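Local coordinates for Lmo0181 protein (PDB 5F7V) that binds cycloalternan, a cyclic alpha-glucan, as the substrate-binding lipoprotein of an ABC transporter, and probably delivers it for uptake, at residues A[15-20]-A[45-50]; A[71-76]-A[281-286]. One frame throughout, in Å; residues are numbered along the deposited sequence.

Both interactions belong to one sheet of the N-terminal lobe of this periplasmic-binding-protein fold. Strand 13-19 pairs in parallel with 43-49 in interaction 1 and with 71-75 on its other side. Strand 71-75 then pairs antiparallel with 278-287 in interaction 2. The two centres lie about 12 Å apart. E73 joins them: F20 N lies 2.8 Å from E73 OE1, and Y18 O lies 3.0 Å from E73 N. F20 also packs on the sugar-binding asparagine, with F20 CZ 3.3 Å from N283 OD1. Both contacts end at the bound cycloalternan. F20 O meets glucose B, while N75 and N283 hold glucose C.

Interaction 1. Residues A[15-20]-A[45-50]; sequences ITYYQF and VNVQTI. With GLC (alpha-D-glucopyranose), chain B.
The ring of Y18 lies beside the side-chain amide of Q48, their planes 76° apart, and Q48 OE1 comes to 3.3 Å from Y18 CE1. I50 CG1 packs obliquely at the hydroxyl end of this ring, 3.6 Å from Y18 CZ. The two strands are a parallel pair of the Rossmann-like lobe of a periplasmic-binding-protein fold, joined through helix 27-39 by a beta-alpha-beta crossover. The Y17 ring has V47 CG2 at its edge. At the edge of the F20 ring stands O4 of glucose B. F52 and Y55 meet the F20 ring edge-to-face. Five backbone hydrogen bonds run from N46 N to I15 O at one end to I50 N to Q19 O at the other. Y18 and Q48 share a sheet face with T16 and N46, and Y18 also touches helix 52-64. I15, Y17 and Q19 lie on the other face with V45, V47 and T49. There I15 CG1 touches V45 CG2 at 4.0 Å, and helix 27-39 covers V45 and V47. The Q19 chain folds back over its own backbone at chi1 (72°) and bends again at chi2, which brings its amide beside T49. Q19 NE2 donates to T49 OG1 at 3.0 Å, nearly in the amide plane, while Q19 OE1 accepts from A22 N. At the pocket end, water 1 donates to both F20 O and I50 O. Glucose B adds a second donor to F20 O, its O6 lying 2.7 Å away.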
ATOM      1  N   ILE A  15      20.050 -18.631  -2.800  1.00 11.58           N
ATOM      2  CA  ILE A  15      18.920 -18.342  -1.925  1.00 10.64           C
ATOM      3  C   ILE A  15      17.661 -18.163  -2.761  1.00  9.78           C
ATOM      4  O   ILE A  15      17.704 -17.785  -3.933  1.00  9.32           O
ATOM      5  CB  ILE A  15      19.136 -17.091  -1.029  1.00  9.97           C
ATOM      6  CG1 ILE A  15      19.251 -15.800  -1.866  1.00  9.33           C
ATOM      7  CG2 ILE A  15      20.311 -17.320  -0.086  1.00 10.84           C
ATOM      8  CD1 ILE A  15      19.228 -14.516  -1.049  1.00  8.89           C
ATOM      9  N   THR A  16      16.519 -18.403  -2.145  1.00  9.38           N
ATOM     10  CA  THR A  16      15.222 -18.059  -2.719  1.00  9.01           C
ATOM     11  C   THR A  16      14.692 -16.769  -2.116  1.00  7.92           C
ATOM     12  O   THR A  16      14.823 -16.560  -0.911  1.00  7.78           O
ATOM     13  CB  THR A  16      14.224 -19.205  -2.506  1.00  9.89           C
ATOM     14  OG1 THR A  16      14.182 -19.544  -1.112  1.00 10.43           O
ATOM     15  CG2 THR A  16      14.670 -20.445  -3.270  1.00 11.10           C
ATOM     16  N   TYR A  17      14.082 -15.947  -2.955  1.00  7.37           N
ATOM     17  CA  TYR A  17      13.424 -14.685  -2.567  1.00  6.78           C
ATOM     18  C   TYR A  17      12.032 -14.699  -3.142  1.00  7.11           C
ATOM     19  O   TYR A  17      11.891 -14.837  -4.344  1.00  7.60           O
ATOM     20  CB  TYR A  17      14.227 -13.469  -3.053  1.00  6.36           C
ATOM     21  CG  TYR A  17      13.523 -12.138  -2.792  1.00  5.90           C
ATOM     22  CD1 TYR A  17      13.035 -11.836  -1.522  1.00  5.78           C
ATOM     23  CD2 TYR A  17      13.345 -11.212  -3.817  1.00  5.87           C
ATOM     24  CE1 TYR A  17      12.397 -10.646  -1.272  1.00  5.62           C
ATOM     25  CE2 TYR A  17      12.733 -10.003  -3.562  1.00  5.70           C
ATOM     26  CZ  TYR A  17      12.250  -9.742  -2.305  1.00  5.52           C
ATOM     27  OH  TYR A  17      11.566  -8.566  -2.021  1.00  5.68           O
ATOM     28  N   TYR A  18      11.032 -14.630  -2.271  1.00  7.31           N
ATOM     29  CA  TYR A  18       9.609 -14.658  -2.640  1.00  7.95           C
ATOM     30  C   TYR A  18       9.115 -13.233  -2.489  1.00  7.04           C
ATOM     31  O   TYR A  18       9.411 -12.585  -1.471  1.00  6.67           O
ATOM     32  CB  TYR A  18       8.943 -15.615  -1.683  1.00  9.46           C
ATOM     33  CG  TYR A  18       7.679 -16.344  -1.981  1.00 11.64           C
ATOM     34  CD1 TYR A  18       7.646 -17.604  -2.559  1.00 13.10           C
ATOM     35  CD2 TYR A  18       6.477 -15.789  -1.566  1.00 12.12           C
ATOM     36  CE1 TYR A  18       6.452 -18.267  -2.767  1.00 14.75           C
ATOM     37  CE2 TYR A  18       5.265 -16.412  -1.766  1.00 13.68           C
ATOM     38  CZ  TYR A  18       5.247 -17.660  -2.365  1.00 14.91           C
ATOM     39  OH  TYR A  18       3.973 -18.184  -2.504  1.00 17.91           O
ATOM     40  N   GLN A  19       8.434 -12.691  -3.496  1.00  6.77           N
ATOM     41  CA  GLN A  19       7.992 -11.280  -3.416  1.00  6.29           C
ATOM     42  C   GLN A  19       6.751 -11.008  -4.254  1.00  6.70           C
ATOM     43  O   GLN A  19       6.349 -11.833  -5.075  1.00  7.09           O
ATOM     44  CB  GLN A  19       9.156 -10.365  -3.809  1.00  6.07           C
ATOM     45  CG  GLN A  19       9.498 -10.374  -5.300  1.00  6.40           C
ATOM     46  CD  GLN A  19       8.731  -9.310  -6.069  1.00  6.92           C
ATOM     47  OE1 GLN A  19       8.741  -8.138  -5.697  1.00  6.83           O
ATOM     48  NE2 GLN A  19       8.104  -9.718  -7.161  1.00  7.71           N
ATOM     49  N   PHE A  20       6.176  -9.838  -4.027  1.00  6.56           N
ATOM     50  CA  PHE A  20       4.999  -9.348  -4.728  1.00  7.15           C
ATOM     51  C   PHE A  20       5.120  -7.977  -5.335  1.00  7.59           C
ATOM     52  O   PHE A  20       4.404  -7.704  -6.270  1.00  8.40           O
ATOM     53  CB  PHE A  20       3.748  -9.333  -3.823  1.00  7.19           C
ATOM     54  CG  PHE A  20       3.899  -8.432  -2.632  1.00  6.81           C
ATOM     55  CD1 PHE A  20       3.632  -7.063  -2.712  1.00  7.11           C
ATOM     56  CD2 PHE A  20       4.360  -8.945  -1.446  1.00  6.41           C
ATOM     57  CE1 PHE A  20       3.875  -6.260  -1.600  1.00  7.05           C
ATOM     58  CE2 PHE A  20       4.556  -8.162  -0.342  1.00  6.37           C
ATOM     59  CZ  PHE A  20       4.325  -6.803  -0.413  1.00  6.68           C
ATOM     60  N   VAL A  45      20.537 -15.457  -6.427  1.00 11.50           N
ATOM     61  CA  VAL A  45      19.188 -15.211  -5.888  1.00 10.42           C
ATOM     62  C   VAL A  45      18.154 -15.698  -6.901  1.00 10.78           C
ATOM     63  O   VAL A  45      18.117 -15.222  -8.028  1.00 11.57           O
ATOM     64  CB  VAL A  45      18.942 -13.712  -5.642  1.00 10.09           C
ATOM     65  CG1 VAL A  45      17.589 -13.455  -4.997  1.00  9.22           C
ATOM     66  CG2 VAL A  45      20.007 -13.130  -4.734  1.00 10.26           C
ATOM     67  N   ASN A  46      17.308 -16.632  -6.471  0.60 10.45           N
ATOM     68  CA  ASN A  46      16.259 -17.213  -7.302  0.60 11.01           C
ATOM     69  C   ASN A  46      14.932 -16.627  -6.835  0.60 10.22           C
ATOM     70  O   ASN A  46      14.449 -16.969  -5.751  0.60  9.74           O
ATOM     71  CB  ASN A  46      16.260 -18.725  -7.133  0.60 11.66           C
ATOM     72  CG  ASN A  46      17.584 -19.351  -7.498  0.60 12.66           C
ATOM     73  OD1 ASN A  46      18.038 -19.229  -8.628  0.60 13.88           O
ATOM     74  ND2 ASN A  46      18.184 -20.042  -6.551  0.60 12.61           N
ATOM     75  N   VAL A  47      14.367 -15.763  -7.671  1.00 10.42           N
ATOM     76  CA  VAL A  47      13.160 -14.972  -7.356  1.00  9.94           C
ATOM     77  C   VAL A  47      11.899 -15.705  -7.788  1.00 10.44           C
ATOM     78  O   VAL A  47      11.836 -16.216  -8.909  1.00 11.55           O
ATOM     79  CB  VAL A  47      13.215 -13.596  -8.048  1.00 10.30           C
ATOM     80  CG1 VAL A  47      11.970 -12.759  -7.777  1.00 10.09           C
ATOM     81  CG2 VAL A  47      14.473 -12.843  -7.591  1.00 10.16           C
ATOM     82  N   GLN A  48      10.915 -15.768  -6.890  0.50  9.90           N
ATOM     83  CA  GLN A  48       9.567 -16.217  -7.235  0.50 10.69           C
ATOM     84  C   GLN A  48       8.609 -15.074  -6.937  0.50 10.01           C
ATOM     85  O   GLN A  48       8.603 -14.521  -5.837  0.50  8.97           O
ATOM     86  CB  GLN A  48       9.167 -17.479  -6.462  0.50 11.16           C
ATOM     87  CG  GLN A  48       7.864 -18.112  -6.945  0.50 12.57           C
ATOM     88  CD  GLN A  48       7.471 -19.394  -6.225  0.50 13.43           C
ATOM     89  OE1 GLN A  48       8.078 -19.791  -5.225  0.50 13.63           O
ATOM     90  NE2 GLN A  48       6.443 -20.045  -6.738  0.50 14.87           N
ATOM     91  N   THR A  49       7.818 -14.723  -7.940  1.00 10.71           N
ATOM     92  CA  THR A  49       6.842 -13.650  -7.835  1.00 10.61           C
ATOM     93  C   THR A  49       5.440 -14.211  -7.810  1.00 11.30           C
ATOM     94  O   THR A  49       5.080 -15.077  -8.626  1.00 12.69           O
ATOM     95  CB  THR A  49       7.016 -12.738  -9.034  1.00 11.45           C
ATOM     96  OG1 THR A  49       8.318 -12.166  -8.928  1.00 10.97           O
ATOM     97  CG2 THR A  49       5.945 -11.653  -9.099  1.00 11.67           C
ATOM     98  N   ILE A  50       4.641 -13.680  -6.889  1.00 10.69           N
ATOM     99  CA  ILE A  50       3.217 -14.003  -6.771  1.00 11.44           C
ATOM    100  C   ILE A  50       2.444 -12.708  -6.763  1.00 11.24           C
ATOM    101  O   ILE A  50       2.864 -11.759  -6.077  1.00 10.34           O
ATOM    102  CB  ILE A  50       2.887 -14.798  -5.485  1.00 11.46           C
ATOM    103  CG1 ILE A  50       3.892 -15.947  -5.288  1.00 12.07           C
ATOM    104  CG2 ILE A  50       1.433 -15.253  -5.473  1.00 12.48           C
ATOM    105  CD1 ILE A  50       3.845 -16.969  -6.346  1.00 13.73           C
TER
HETATM  106  C1  GLC B   3      -1.069  -4.043  -5.530  0.70  3.17           C
HETATM  107  C2  GLC B   3      -0.637  -3.702  -4.117  0.70  3.08           C
HETATM  108  C3  GLC B   3       0.750  -3.082  -4.078  0.70  3.06           C
HETATM  109  C4  GLC B   3       1.715  -4.031  -4.760  0.70  3.27           C
HETATM  110  C5  GLC B   3       1.242  -4.229  -6.206  0.70  3.47           C
HETATM  111  C6  GLC B   3       2.184  -5.111  -7.015  0.70  3.78           C
HETATM  112  O2  GLC B   3      -1.598  -2.816  -3.545  0.70  2.99           O
HETATM  113  O3  GLC B   3       1.203  -2.996  -2.729  0.70  2.78           O
HETATM  114  O4  GLC B   3       3.057  -3.540  -4.686  0.70  3.55           O
HETATM  115  O5  GLC B   3      -0.061  -4.814  -6.171  0.70  3.33           O
HETATM  116  O6  GLC B   3       2.061  -6.444  -6.520  0.70  4.39           O
HETATM  117  O   HOH W   1       3.476  -9.403  -8.054  1.00 24.81           O

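Interaction 2. Residues A[71-76]-A[281-286]. With GLC (alpha-D-glucopyranose), chain C.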
ATOM      1  N   ALA A  71      14.375 -15.739   1.927  1.00  7.46           N
ATOM      2  CA  ALA A  71      14.055 -14.343   2.140  1.00  7.11           C
ATOM      3  C   ALA A  71      12.673 -14.128   1.537  1.00  7.09           C
ATOM      4  O   ALA A  71      12.360 -14.712   0.503  1.00  7.44           O
ATOM      5  CB  ALA A  71      15.081 -13.457   1.479  1.00  7.16           C
ATOM      6  N   PHE A  72      11.852 -13.271   2.139  1.00  6.79           N
ATOM      7  CA  PHE A  72      10.547 -12.997   1.567  1.00  6.82           C
ATOM      8  C   PHE A  72      10.049 -11.629   1.964  1.00  6.50           C
ATOM      9  O   PHE A  72      10.353 -11.120   3.033  1.00  6.28           O
ATOM     10  CB  PHE A  72       9.526 -14.093   1.924  1.00  7.08           C
ATOM     11  CG  PHE A  72       9.437 -14.458   3.370  1.00  7.04           C
ATOM     12  CD1 PHE A  72       8.597 -13.805   4.226  1.00  6.96           C
ATOM     13  CD2 PHE A  72      10.220 -15.497   3.874  1.00  7.39           C
ATOM     14  CE1 PHE A  72       8.508 -14.183   5.558  1.00  7.18           C
ATOM     15  CE2 PHE A  72      10.123 -15.877   5.212  1.00  7.57           C
ATOM     16  CZ  PHE A  72       9.241 -15.220   6.052  1.00  7.51           C
ATOM     17  N   GLU A  73       9.262 -11.079   1.062  1.00  6.59           N
ATOM     18  CA  GLU A  73       8.690  -9.748   1.218  1.00  6.38           C
ATOM     19  C   GLU A  73       7.483  -9.787   2.143  1.00  6.22           C
ATOM     20  O   GLU A  73       6.672 -10.711   2.109  1.00  6.44           O
ATOM     21  CB  GLU A  73       8.285  -9.217  -0.142  1.00  6.70           C
ATOM     22  CG  GLU A  73       8.272  -7.719  -0.202  1.00  6.62           C
ATOM     23  CD  GLU A  73       8.028  -7.183  -1.577  1.00  7.10           C
ATOM     24  OE1 GLU A  73       7.364  -7.859  -2.393  1.00  7.49           O
ATOM     25  OE2 GLU A  73       8.473  -6.043  -1.857  1.00  7.25           O
ATOM     26  N   LEU A  74       7.354  -8.743   2.950  1.00  5.98           N
ATOM     27  CA  LEU A  74       6.172  -8.523   3.823  1.00  5.89           C
ATOM     28  C   LEU A  74       5.820  -7.078   3.727  1.00  5.79           C
ATOM     29  O   LEU A  74       6.657  -6.245   3.505  1.00  5.80           O
ATOM     30  CB  LEU A  74       6.436  -8.848   5.288  1.00  5.87           C
ATOM     31  CG  LEU A  74       6.709 -10.326   5.546  1.00  6.18           C
ATOM     32  CD1 LEU A  74       7.183 -10.498   6.983  1.00  6.39           C
ATOM     33  CD2 LEU A  74       5.537 -11.217   5.265  1.00  6.55           C
ATOM     34  N   ASN A  75       4.525  -6.817   3.849  1.00  5.79           N
ATOM     35  CA  ASN A  75       4.034  -5.450   3.979  1.00  5.74           C
ATOM     36  C   ASN A  75       3.869  -5.087   5.450  1.00  5.68           C
ATOM     37  O   ASN A  75       3.886  -5.926   6.347  1.00  5.73           O
ATOM     38  CB  ASN A  75       2.783  -5.211   3.105  1.00  5.90           C
ATOM     39  CG  ASN A  75       1.594  -6.038   3.495  1.00  6.02           C
ATOM     40  OD1 ASN A  75       1.663  -6.853   4.376  1.00  6.01           O
ATOM     41  ND2 ASN A  75       0.525  -5.830   2.776  1.00  6.27           N
ATOM     42  N   TYR A  76       3.676  -3.794   5.685  1.00  5.71           N
ATOM     43  CA  TYR A  76       3.525  -3.268   7.025  1.00  5.82           C
ATOM     44  C   TYR A  76       2.380  -3.978   7.719  1.00  5.86           C
ATOM     45  O   TYR A  76       2.514  -4.406   8.856  1.00  6.06           O
ATOM     46  CB  TYR A  76       3.260  -1.765   6.904  1.00  5.95           C
ATOM     47  CG  TYR A  76       3.485  -0.889   8.133  1.00  6.28           C
ATOM     48  CD1 TYR A  76       3.198  -1.289   9.436  1.00  6.47           C
ATOM     49  CD2 TYR A  76       3.941   0.402   7.962  1.00  6.59           C
ATOM     50  CE1 TYR A  76       3.409  -0.436  10.495  1.00  6.97           C
ATOM     51  CE2 TYR A  76       4.189   1.255   9.020  1.00  7.09           C
ATOM     52  CZ  TYR A  76       3.896   0.823  10.293  1.00  7.28           C
ATOM     53  OH  TYR A  76       4.105   1.663  11.355  1.00  7.95           O
ATOM     54  N   PHE A 281       2.549   3.188   3.644  1.00  3.95           N
ATOM     55  CA  PHE A 281       2.805   1.751   3.486  1.00  4.03           C
ATOM     56  C   PHE A 281       4.301   1.539   3.406  1.00  4.24           C
ATOM     57  O   PHE A 281       5.048   2.408   3.015  1.00  4.32           O
ATOM     58  CB  PHE A 281       2.081   1.246   2.234  1.00  3.96           C
ATOM     59  CG  PHE A 281       0.589   1.264   2.351  1.00  3.79           C
ATOM     60  CD1 PHE A 281      -0.040   0.537   3.357  1.00  3.77           C
ATOM     61  CD2 PHE A 281      -0.175   1.939   1.436  1.00  3.68           C
ATOM     62  CE1 PHE A 281      -1.410   0.562   3.469  1.00  3.65           C
ATOM     63  CE2 PHE A 281      -1.553   1.967   1.556  1.00  3.56           C
ATOM     64  CZ  PHE A 281      -2.172   1.267   2.562  1.00  3.54           C
ATOM     65  N   ALA A 282       4.729   0.338   3.741  1.00  4.37           N
ATOM     66  CA  ALA A 282       6.129  -0.035   3.616  1.00  4.61           C
ATOM     67  C   ALA A 282       6.279  -1.501   3.387  1.00  4.73           C
ATOM     68  O   ALA A 282       5.523  -2.285   3.954  1.00  4.68           O
ATOM     69  CB  ALA A 282       6.932   0.343   4.849  1.00  4.73           C
ATOM     70  N   ASN A 283       7.222  -1.873   2.534  1.00  4.78           N
ATOM     71  CA  ASN A 283       7.583  -3.279   2.359  1.00  4.65           C
ATOM     72  C   ASN A 283       8.938  -3.556   2.951  1.00  4.42           C
ATOM     73  O   ASN A 283       9.811  -2.689   2.896  1.00  4.28           O
ATOM     74  CB  ASN A 283       7.591  -3.596   0.873  1.00  4.57           C
ATOM     75  CG  ASN A 283       6.198  -3.417   0.273  1.00  4.97           C
ATOM     76  OD1 ASN A 283       5.229  -3.883   0.840  1.00  5.36           O
ATOM     77  ND2 ASN A 283       6.108  -2.767  -0.890  1.00  5.02           N
ATOM     78  N   GLY A 284       9.093  -4.757   3.473  1.00  4.48           N
ATOM     79  CA  GLY A 284      10.320  -5.202   4.123  1.00  4.40           C
ATOM     80  C   GLY A 284      10.641  -6.596   3.673  1.00  4.37           C
ATOM     81  O   GLY A 284       9.773  -7.314   3.171  1.00  4.54           O
ATOM     82  N   ILE A 285      11.883  -6.992   3.862  1.00  4.29           N
ATOM     83  CA  ILE A 285      12.321  -8.354   3.554  1.00  4.38           C
ATOM     84  C   ILE A 285      12.735  -8.998   4.855  1.00  4.62           C
ATOM     85  O   ILE A 285      13.553  -8.481   5.608  1.00  4.67           O
ATOM     86  CB  ILE A 285      13.438  -8.357   2.517  1.00  4.28           C
ATOM     87  CG1 ILE A 285      12.943  -7.725   1.225  1.00  4.21           C
ATOM     88  CG2 ILE A 285      13.960  -9.755   2.326  1.00  4.51           C
ATOM     89  CD1 ILE A 285      14.015  -7.535   0.174  1.00  4.28           C
ATOM     90  N   GLY A 286      12.101 -10.139   5.100  1.00  4.90           N
ATOM     91  CA  GLY A 286      12.362 -11.005   6.227  1.00  5.27           C
ATOM     92  C   GLY A 286      13.188 -12.208   5.828  1.00  5.39           C
ATOM     93  O   GLY A 286      13.237 -12.561   4.664  1.00  5.31           O
TER
HETATM   94  C1  GLC C   4       1.217  -1.706  -2.155  1.00  2.56           C
HETATM   95  C2  GLC C   4       2.391  -1.593  -1.209  1.00  2.43           C
HETATM   96  C3  GLC C   4       2.164  -2.463   0.014  1.00  2.38           C
HETATM   97  C4  GLC C   4       0.805  -2.168   0.638  1.00  2.28           C
HETATM   98  C5  GLC C   4      -0.297  -2.336  -0.400  1.00  2.35           C
HETATM   99  C6  GLC C   4      -1.671  -1.937   0.123  1.00  2.35           C
HETATM  100  O2  GLC C   4       3.580  -1.979  -1.907  1.00  2.46           O
HETATM  101  O3  GLC C   4       3.190  -2.158   0.954  1.00  2.35           O
HETATM  102  O4  GLC C   4       0.578  -3.141   1.663  1.00  2.40           O
HETATM  103  O5  GLC C   4      -0.026  -1.453  -1.511  1.00  2.36           O
HETATM  104  O6  GLC C   4      -2.524  -1.984  -1.043  1.00  2.41           O
HETATM  105  O   HOH W   2       2.606  -1.714   3.701  1.00  2.64           O
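N75 and N283 face each other as a non-hydrogen-bonded pair of two antiparallel strands, with N75 CB 3.6 Å from N283 OD1. Backbone hydrogen bonds join F72 with G286 and L74 with G284, two in each pair. A fifth, from Y76 N to A282 O, is weak. The partners of F72 and L74, G286 and G284, are both glycines, and G286 O sits over one face of the F72 ring, 4.3 Å above its plane. A71 CB meets I285 CG2 at 4.0 Å.

N283 spans two hydroxyls of glucose C: its OD1 accepts from O3 at 2.7 Å and its ND2 donates to O2 at 2.8 Å. N75 ND2 donates to O4 of glucose C at 2.9 Å. A chi1 of 64° swings this amide off the facing strand, toward the sugar. N75 OD1 accepts at the start of helix 76-85, where N75 is the N-cap, and bonds T78 OG1. Water 2 accepts from Y76 N and A282 N and bonds O3 and O4. C6 of glucose C sits over the centre of the F281 ring, 4.0 Å above its plane, a CH-pi type approach.

E73 OE2, beside N283 CB, bonds S21 OG and lies close to the E125 carboxylate, which may favour a shared proton. Amides and water for hydroxyls O2, O3 and O4, with an aromatic face under the C4-C6 side, are common in carbohydrate binding.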